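Local coordinates for protein aldo-keto reductase AKR2E4 (Bombyx mori, PDB 3WCZ) that reduces 3-dehydroecdysone with NADPH as cosubstrate, folds as a TIM barrel of the aldo-keto reductase type, and may help regulate molting in the silkworm, at residues D135-W140 with V169-I174; D145-Q148 with S154-V157. All coordinates share one frame; numbering follows the deposited sequence.

Contact 1 (D135-W140 with V169-I174); sequences DYLETW and VSNSYI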
ATOM      1  N   ASP A 135      -4.803  -4.364 -22.553  1.00 10.83           N
ATOM      2  CA  ASP A 135      -5.499  -3.241 -21.939  1.00 10.36           C
ATOM      3  C   ASP A 135      -5.845  -3.597 -20.497  1.00  9.87           C
ATOM      4  O   ASP A 135      -6.360  -4.671 -20.204  1.00 10.86           O
ATOM      5  CB  ASP A 135      -6.768  -2.993 -22.745  1.00 11.44           C
ATOM      6  CG  ASP A 135      -7.450  -1.685 -22.443  1.00 13.70           C
ATOM      7  OD1 ASP A 135      -7.171  -1.025 -21.413  1.00 12.48           O
ATOM      8  OD2 ASP A 135      -8.311  -1.294 -23.268  1.00 16.11           O
ATOM      9  N   TYR A 136      -5.543  -2.673 -19.582  1.00 10.44           N
ATOM     10  CA  TYR A 136      -5.878  -2.889 -18.169  1.00  9.65           C
ATOM     11  C   TYR A 136      -7.394  -2.966 -17.981  1.00 10.99           C
ATOM     12  O   TYR A 136      -7.859  -3.471 -16.971  1.00 10.18           O
ATOM     13  CB  TYR A 136      -5.249  -1.802 -17.255  1.00 10.66           C
ATOM     14  CG  TYR A 136      -5.610  -0.401 -17.663  1.00  9.16           C
ATOM     15  CD1 TYR A 136      -6.862   0.121 -17.370  1.00 10.50           C
ATOM     16  CD2 TYR A 136      -4.724   0.402 -18.358  1.00 10.24           C
ATOM     17  CE1 TYR A 136      -7.219   1.376 -17.776  1.00  9.63           C
ATOM     18  CE2 TYR A 136      -5.076   1.664 -18.789  1.00 10.30           C
ATOM     19  CZ  TYR A 136      -6.328   2.159 -18.487  1.00 10.56           C
ATOM     20  OH  TYR A 136      -6.683   3.398 -18.929  1.00 13.10           O
ATOM     21  N   LEU A 137      -8.177  -2.512 -18.966  1.00 10.80           N
ATOM     22  CA  LEU A 137      -9.630  -2.714 -18.872  1.00 11.34           C
ATOM     23  C   LEU A 137      -9.982  -4.193 -18.935  1.00 12.52           C
ATOM     24  O   LEU A 137     -10.949  -4.644 -18.316  1.00 11.73           O
ATOM     25  CB  LEU A 137     -10.389  -1.968 -19.969  1.00 14.05           C
ATOM     26  CG  LEU A 137     -10.344  -0.460 -19.957  1.00 16.33           C
ATOM     27  CD1 LEU A 137     -11.161   0.015 -21.129  1.00 19.54           C
ATOM     28  CD2 LEU A 137     -10.883   0.106 -18.653  1.00 16.13           C
ATOM     29  N   GLU A 138      -9.224  -4.954 -19.705  1.00 10.83           N
ATOM     30  CA  GLU A 138      -9.420  -6.389 -19.742  1.00 11.28           C
ATOM     31  C   GLU A 138      -9.061  -7.037 -18.404  1.00 10.76           C
ATOM     32  O   GLU A 138      -9.773  -7.894 -17.881  1.00 11.72           O
ATOM     33  CB  GLU A 138      -8.614  -7.018 -20.866  1.00 12.79           C
ATOM     34  CG  GLU A 138      -8.718  -8.500 -20.802  1.00 15.18           C
ATOM     35  CD  GLU A 138      -8.064  -9.221 -21.951  1.00 15.43           C
ATOM     36  OE1 GLU A 138      -8.160  -8.694 -23.087  1.00 20.96           O
ATOM     37  OE2 GLU A 138      -7.492 -10.315 -21.728  1.00 16.07           O
ATOM     38  N   THR A 139      -7.935  -6.610 -17.842  1.00 10.00           N
ATOM     39  CA  THR A 139      -7.497  -7.135 -16.566  1.00  9.33           C
ATOM     40  C   THR A 139      -8.586  -6.853 -15.523  1.00  8.75           C
ATOM     41  O   THR A 139      -8.895  -7.680 -14.663  1.00  9.01           O
ATOM     42  CB  THR A 139      -6.182  -6.448 -16.171  1.00  9.66           C
ATOM     43  OG1 THR A 139      -5.280  -6.477 -17.285  1.00  8.83           O
ATOM     44  CG2 THR A 139      -5.537  -7.103 -14.963  1.00  9.90           C
ATOM     45  N   TRP A 140      -9.164  -5.653 -15.608  1.00 10.58           N
ATOM     46  CA  TRP A 140     -10.187  -5.234 -14.653  1.00 10.69           C
ATOM     47  C   TRP A 140     -11.417  -6.125 -14.768  1.00 12.33           C
ATOM     48  O   TRP A 140     -12.083  -6.390 -13.749  1.00 11.79           O
ATOM     49  CB  TRP A 140     -10.534  -3.755 -14.848  1.00 11.51           C
ATOM     50  CG  TRP A 140     -11.406  -3.208 -13.766  1.00 11.07           C
ATOM     51  CD1 TRP A 140     -12.706  -2.822 -13.885  1.00 13.36           C
ATOM     52  CD2 TRP A 140     -11.057  -3.028 -12.398  1.00 10.11           C
ATOM     53  NE1 TRP A 140     -13.185  -2.404 -12.668  1.00 13.03           N
ATOM     54  CE2 TRP A 140     -12.178  -2.500 -11.742  1.00 10.77           C
ATOM     55  CE3 TRP A 140      -9.891  -3.267 -11.656  1.00 11.17           C
ATOM     56  CZ2 TRP A 140     -12.176  -2.206 -10.380  1.00  9.66           C
ATOM     57  CZ3 TRP A 140      -9.899  -2.984 -10.318  1.00  9.68           C
ATOM     58  CH2 TRP A 140     -11.021  -2.461  -9.694  1.00  8.80           C
ATOM     59  N   VAL A 169     -12.758   4.278 -14.702  1.00 11.78           N
ATOM     60  CA  VAL A 169     -14.060   4.618 -14.157  1.00 12.09           C
ATOM     61  C   VAL A 169     -15.134   4.708 -15.256  1.00 15.16           C
ATOM     62  O   VAL A 169     -16.251   4.221 -15.077  1.00 17.90           O
ATOM     63  CB  VAL A 169     -14.009   5.933 -13.342  1.00 13.07           C
ATOM     64  CG1 VAL A 169     -15.404   6.384 -12.992  1.00 15.10           C
ATOM     65  CG2 VAL A 169     -13.160   5.731 -12.086  1.00 16.88           C
ATOM     66  N   SER A 170     -14.793   5.321 -16.375  1.00 12.96           N
ATOM     67  CA  SER A 170     -15.761   5.513 -17.449  1.00 13.54           C
ATOM     68  C   SER A 170     -16.100   4.235 -18.207  1.00 15.49           C
ATOM     69  O   SER A 170     -17.127   4.194 -18.894  1.00 16.80           O
ATOM     70  CB  SER A 170     -15.240   6.541 -18.441  1.00 16.52           C
ATOM     71  OG  SER A 170     -15.209   7.816 -17.829  1.00 21.42           O
ATOM     72  N   ASN A 171     -15.279   3.205 -18.083  1.00 10.75           N
ATOM     73  CA  ASN A 171     -15.403   2.038 -18.926  1.00 10.23           C
ATOM     74  C   ASN A 171     -15.538   0.753 -18.181  1.00 14.56           C
ATOM     75  O   ASN A 171     -15.380  -0.308 -18.781  1.00 16.84           O
ATOM     76  CB  ASN A 171     -14.242   1.952 -19.911  1.00 12.38           C
ATOM     77  CG  ASN A 171     -14.280   3.060 -20.927  1.00 13.42           C
ATOM     78  OD1 ASN A 171     -15.042   2.976 -21.912  1.00 19.39           O
ATOM     79  ND2 ASN A 171     -13.471   4.086 -20.741  1.00 15.57           N
ATOM     80  N   SER A 172     -15.940   0.819 -16.919  1.00  9.25           N
ATOM     81  CA  SER A 172     -16.187  -0.380 -16.114  1.00 10.06           C
ATOM     82  C   SER A 172     -17.459  -0.196 -15.300  1.00  8.18           C
ATOM     83  O   SER A 172     -17.894   0.935 -15.100  1.00 10.04           O
ATOM     84  CB  SER A 172     -15.007  -0.724 -15.199  1.00 14.01           C
ATOM     85  OG  SER A 172     -14.788   0.265 -14.232  1.00 15.89           O
ATOM     86  N   TYR A 173     -18.013  -1.284 -14.790  1.00  8.64           N
ATOM     87  CA  TYR A 173     -19.261  -1.176 -14.035  0.52  9.79           C
ATOM     88  C   TYR A 173     -19.012  -1.000 -12.566  1.00 12.69           C
ATOM     89  O   TYR A 173     -19.866  -0.488 -11.848  1.00 12.38           O
ATOM     90  CB  TYR A 173     -20.177  -2.377 -14.221  0.52  9.94           C
ATOM     91  CG  TYR A 173     -19.856  -3.563 -13.342  0.52 10.14           C
ATOM     92  CD1 TYR A 173     -20.162  -3.574 -11.979  0.52 12.83           C
ATOM     93  CD2 TYR A 173     -19.233  -4.675 -13.885  0.52 10.34           C
ATOM     94  CE1 TYR A 173     -19.857  -4.674 -11.187  0.52 12.55           C
ATOM     95  CE2 TYR A 173     -18.929  -5.772 -13.108  0.52 13.67           C
ATOM     96  CZ  TYR A 173     -19.244  -5.771 -11.763  0.52 12.04           C
ATOM     97  OH  TYR A 173     -18.922  -6.887 -11.026  0.52 15.91           O
ATOM     98  N   ILE A 174     -17.838  -1.386 -12.109  1.00 14.63           N
ATOM     99  CA  ILE A 174     -17.470  -1.045 -10.751  1.00 15.90           C
ATOM    100  C   ILE A 174     -16.122  -0.361 -10.691  1.00 14.12           C
ATOM    101  O   ILE A 174     -15.147  -0.904 -11.204  1.00 13.07           O
ATOM    102  CB  ILE A 174     -17.468  -2.268  -9.937  1.00 13.71           C
ATOM    103  CG1 ILE A 174     -17.003  -1.948  -8.520  1.00 19.96           C
ATOM    104  CG2 ILE A 174     -16.595  -3.267 -10.484  1.00 15.09           C
ATOM    105  CD1 ILE A 174     -17.362  -3.035  -7.544  1.00 27.34           C
TER

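Contact 2 (D145-Q148 with S154-V157); sequences DARQ and SIGV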
ATOM      1  N   ASP A 145     -14.576 -10.346 -12.089  1.00  9.80           N
ATOM      2  CA  ASP A 145     -14.902 -11.765 -11.945  1.00  9.67           C
ATOM      3  C   ASP A 145     -14.464 -12.328 -10.577  1.00  9.73           C
ATOM      4  O   ASP A 145     -15.216 -13.058  -9.931  1.00 10.94           O
ATOM      5  CB  ASP A 145     -14.237 -12.596 -13.050  1.00 10.23           C
ATOM      6  CG  ASP A 145     -14.759 -12.295 -14.455  1.00 12.72           C
ATOM      7  OD1 ASP A 145     -15.840 -11.708 -14.608  1.00 13.07           O
ATOM      8  OD2 ASP A 145     -14.021 -12.666 -15.401  1.00 15.61           O
ATOM      9  N   ALA A 146     -13.247 -12.001 -10.145  1.00  9.64           N
ATOM     10  CA  ALA A 146     -12.767 -12.474  -8.845  1.00 10.03           C
ATOM     11  C   ALA A 146     -13.665 -11.986  -7.717  1.00  9.28           C
ATOM     12  O   ALA A 146     -13.908 -12.734  -6.772  1.00 11.13           O
ATOM     13  CB  ALA A 146     -11.363 -12.024  -8.598  1.00 11.18           C
ATOM     14  N   ARG A 147     -14.152 -10.750  -7.819  1.00  9.64           N
ATOM     15  CA  ARG A 147     -15.073 -10.214  -6.821  1.00 11.38           C
ATOM     16  C   ARG A 147     -16.413 -10.970  -6.870  1.00 11.30           C
ATOM     17  O   ARG A 147     -16.949 -11.357  -5.825  1.00 11.85           O
ATOM     18  CB  ARG A 147     -15.287  -8.731  -7.080  1.00 12.86           C
ATOM     19  CG  ARG A 147     -16.161  -8.006  -6.063  1.00 18.54           C
ATOM     20  CD  ARG A 147     -16.609  -6.687  -6.741  1.00 25.68           C
ATOM     21  NE  ARG A 147     -17.924  -6.171  -6.340  1.00 25.12           N
ATOM     22  CZ  ARG A 147     -18.126  -5.629  -5.146  1.00 30.80           C
ATOM     23  NH1 ARG A 147     -17.126  -5.602  -4.263  1.00 39.97           N
ATOM     24  NH2 ARG A 147     -19.312  -5.141  -4.821  1.00 36.29           N
ATOM     25  N   GLN A 148     -16.941 -11.212  -8.069  1.00 10.53           N
ATOM     26  CA  GLN A 148     -18.255 -11.855  -8.164  1.00  9.92           C
ATOM     27  C   GLN A 148     -18.194 -13.275  -7.666  1.00 11.83           C
ATOM     28  O   GLN A 148     -19.178 -13.774  -7.111  1.00 13.26           O
ATOM     29  CB  GLN A 148     -18.806 -11.810  -9.584  1.00 12.97           C
ATOM     30  CG  GLN A 148     -19.154 -10.438 -10.103  1.00 22.75           C
ATOM     31  CD  GLN A 148     -20.253  -9.688  -9.314  1.00 17.79           C
ATOM     32  OE1 GLN A 148     -20.914 -10.213  -8.394  1.00 21.58           O
ATOM     33  NE2 GLN A 148     -20.376  -8.410  -9.624  1.00 33.71           N
ATOM     34  N   SER A 154     -13.136  -6.867  -2.101  1.00  8.27           N
ATOM     35  CA  SER A 154     -13.021  -5.590  -2.810  1.00  8.14           C
ATOM     36  C   SER A 154     -11.888  -5.649  -3.824  1.00  7.24           C
ATOM     37  O   SER A 154     -10.951  -6.417  -3.657  1.00  7.12           O
ATOM     38  CB  SER A 154     -12.697  -4.446  -1.839  1.00  8.38           C
ATOM     39  OG  SER A 154     -13.734  -4.267  -0.882  1.00  9.64           O
ATOM     40  N   ILE A 155     -11.986  -4.810  -4.845  1.00  6.34           N
ATOM     41  CA  ILE A 155     -11.000  -4.741  -5.902  1.00  7.55           C
ATOM     42  C   ILE A 155     -10.562  -3.304  -6.132  1.00  7.40           C
ATOM     43  O   ILE A 155     -11.344  -2.367  -6.021  1.00  7.46           O
ATOM     44  CB  ILE A 155     -11.505  -5.399  -7.232  1.00  7.83           C
ATOM     45  CG1 ILE A 155     -12.855  -4.816  -7.684  1.00  8.43           C
ATOM     46  CG2 ILE A 155     -11.563  -6.910  -7.057  1.00  9.28           C
ATOM     47  CD1 ILE A 155     -13.235  -5.340  -9.063  1.00  9.58           C
ATOM     48  N   GLY A 156      -9.273  -3.127  -6.425  1.00  6.92           N
ATOM     49  CA  GLY A 156      -8.737  -1.814  -6.734  1.00  7.48           C
ATOM     50  C   GLY A 156      -7.491  -1.909  -7.588  1.00  6.13           C
ATOM     51  O   GLY A 156      -7.183  -2.959  -8.184  1.00  7.28           O
ATOM     52  N   VAL A 157      -6.791  -0.787  -7.677  1.00  7.17           N
ATOM     53  CA  VAL A 157      -5.626  -0.700  -8.534  1.00  7.26           C
ATOM     54  C   VAL A 157      -4.465  -0.050  -7.800  1.00  6.61           C
ATOM     55  O   VAL A 157      -4.620   0.477  -6.679  1.00  7.06           O
ATOM     56  CB  VAL A 157      -5.961   0.081  -9.844  1.00  7.73           C
ATOM     57  CG1 VAL A 157      -7.033  -0.645 -10.635  1.00  8.91           C
ATOM     58  CG2 VAL A 157      -6.340   1.558  -9.552  1.00  7.79           C
TER

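Contact 1 (D135-W140 with V169-I174)
The indole of W140 meets I174 O at its edge and in its own plane, while S172 CB lies obliquely beside it, 3.4 Å from W140 CD1. D135 OD1 sits over one face of the Y136 ring, and I174 CG2 over one face of Y173, toward its rim. The hydrogen bond from W140 NE1 to I174 O measures 2.9 Å; it is bent at the hydrogen (141°) but approaches almost straight in line with the carbonyl. W140 CG stands anti to the backbone N (chi1 -171°), which carries the ring across to the turn after helix 162-170. A phenylalanine in place of W140 would probably leave I174 O without this donor and the turn less firmly held. Further along, L137 straddles the stem of N171, with CD1 at 3.8 Å and CD2 at 4.0 Å from N171 CB, while N171 ND2 binds R167 O. D135 caps its helix: OD1 accepts from L137 N at 3.0 Å, and OD2 forms a salt bridge with R167. Two helices of the barrel's outer layer, 136-148 and 162-170, are thus joined near the N-terminus of the first and the C-terminus of the second, with the indole reaching inward to I155 and V157 of strand 152-158.

Contact 2 (D145-Q148 with S154-V157)
R147 and I155 leave their backbones toward each other across the gap between helix and strand, and they meet near their roots: R147 CB lies 4.1 Å from I155 CG2. The beta-branch of I155 decides which arm does the touching. CG1 takes the place between the backbone N and the carbonyl carbon (chi1 54°), and CG2, anti to the carbonyl carbon, is turned to the stem of the arginine. The other arm, ending in CD1, stays a little farther from the same carbon, with I155 CD1 4.4 Å from R147 CB.

From this hydrophobic footing the arginine runs on past I155 toward S154. R147 CG extends away from the backbone N (chi1 -176°), the chain bends at chi3, and the guanidinium ends with its edge to the strand, R147 NH1 lying 4.4 Å from S154 CA. S154 leaves its backbone away from the helix, and its OG hydrogen-bonds to D12. D12 thus holds S154 OG and interacts only weakly with R147 NH1, in a long ion pair; R147 and S154 share no hydrogen bond.

This is the return leg of a beta-alpha-beta crossover, in which helix 136-148 packs on the outside of the strand that follows it. Strand 152-158 runs between strands 114-119 and 178-182 of the barrel, tied by backbone hydrogen bonds to Y117 on one side and V177, just ahead of strand 178-182, on the other, while A146 of the helix packs on V99 and L102 of neighbouring helix 95-109.

Contacts 1 and 2 share helix 136-148, and their centres lie 11 Å apart. The first joins the helix's beginning to the turn after helix 162-170; the second joins its last residues to the intervening strand 152-158. They abut directly: W140 CZ2 lies 3.6 Å from I155 CD1, W140 CZ3 lies 3.5 Å from G156 O, and I174 CD1 packs 3.4 Å from R147 NE. W140 stands well back from the cofactor, its side chain about 13 Å from bound NADP. From the side chain of NADP-binding S158, that of W140 is about 9 Å away and that of I155 about 11 Å. Contact 2 packs the helix on the barrel wall, and contact 1 joins pieces of the layer around it.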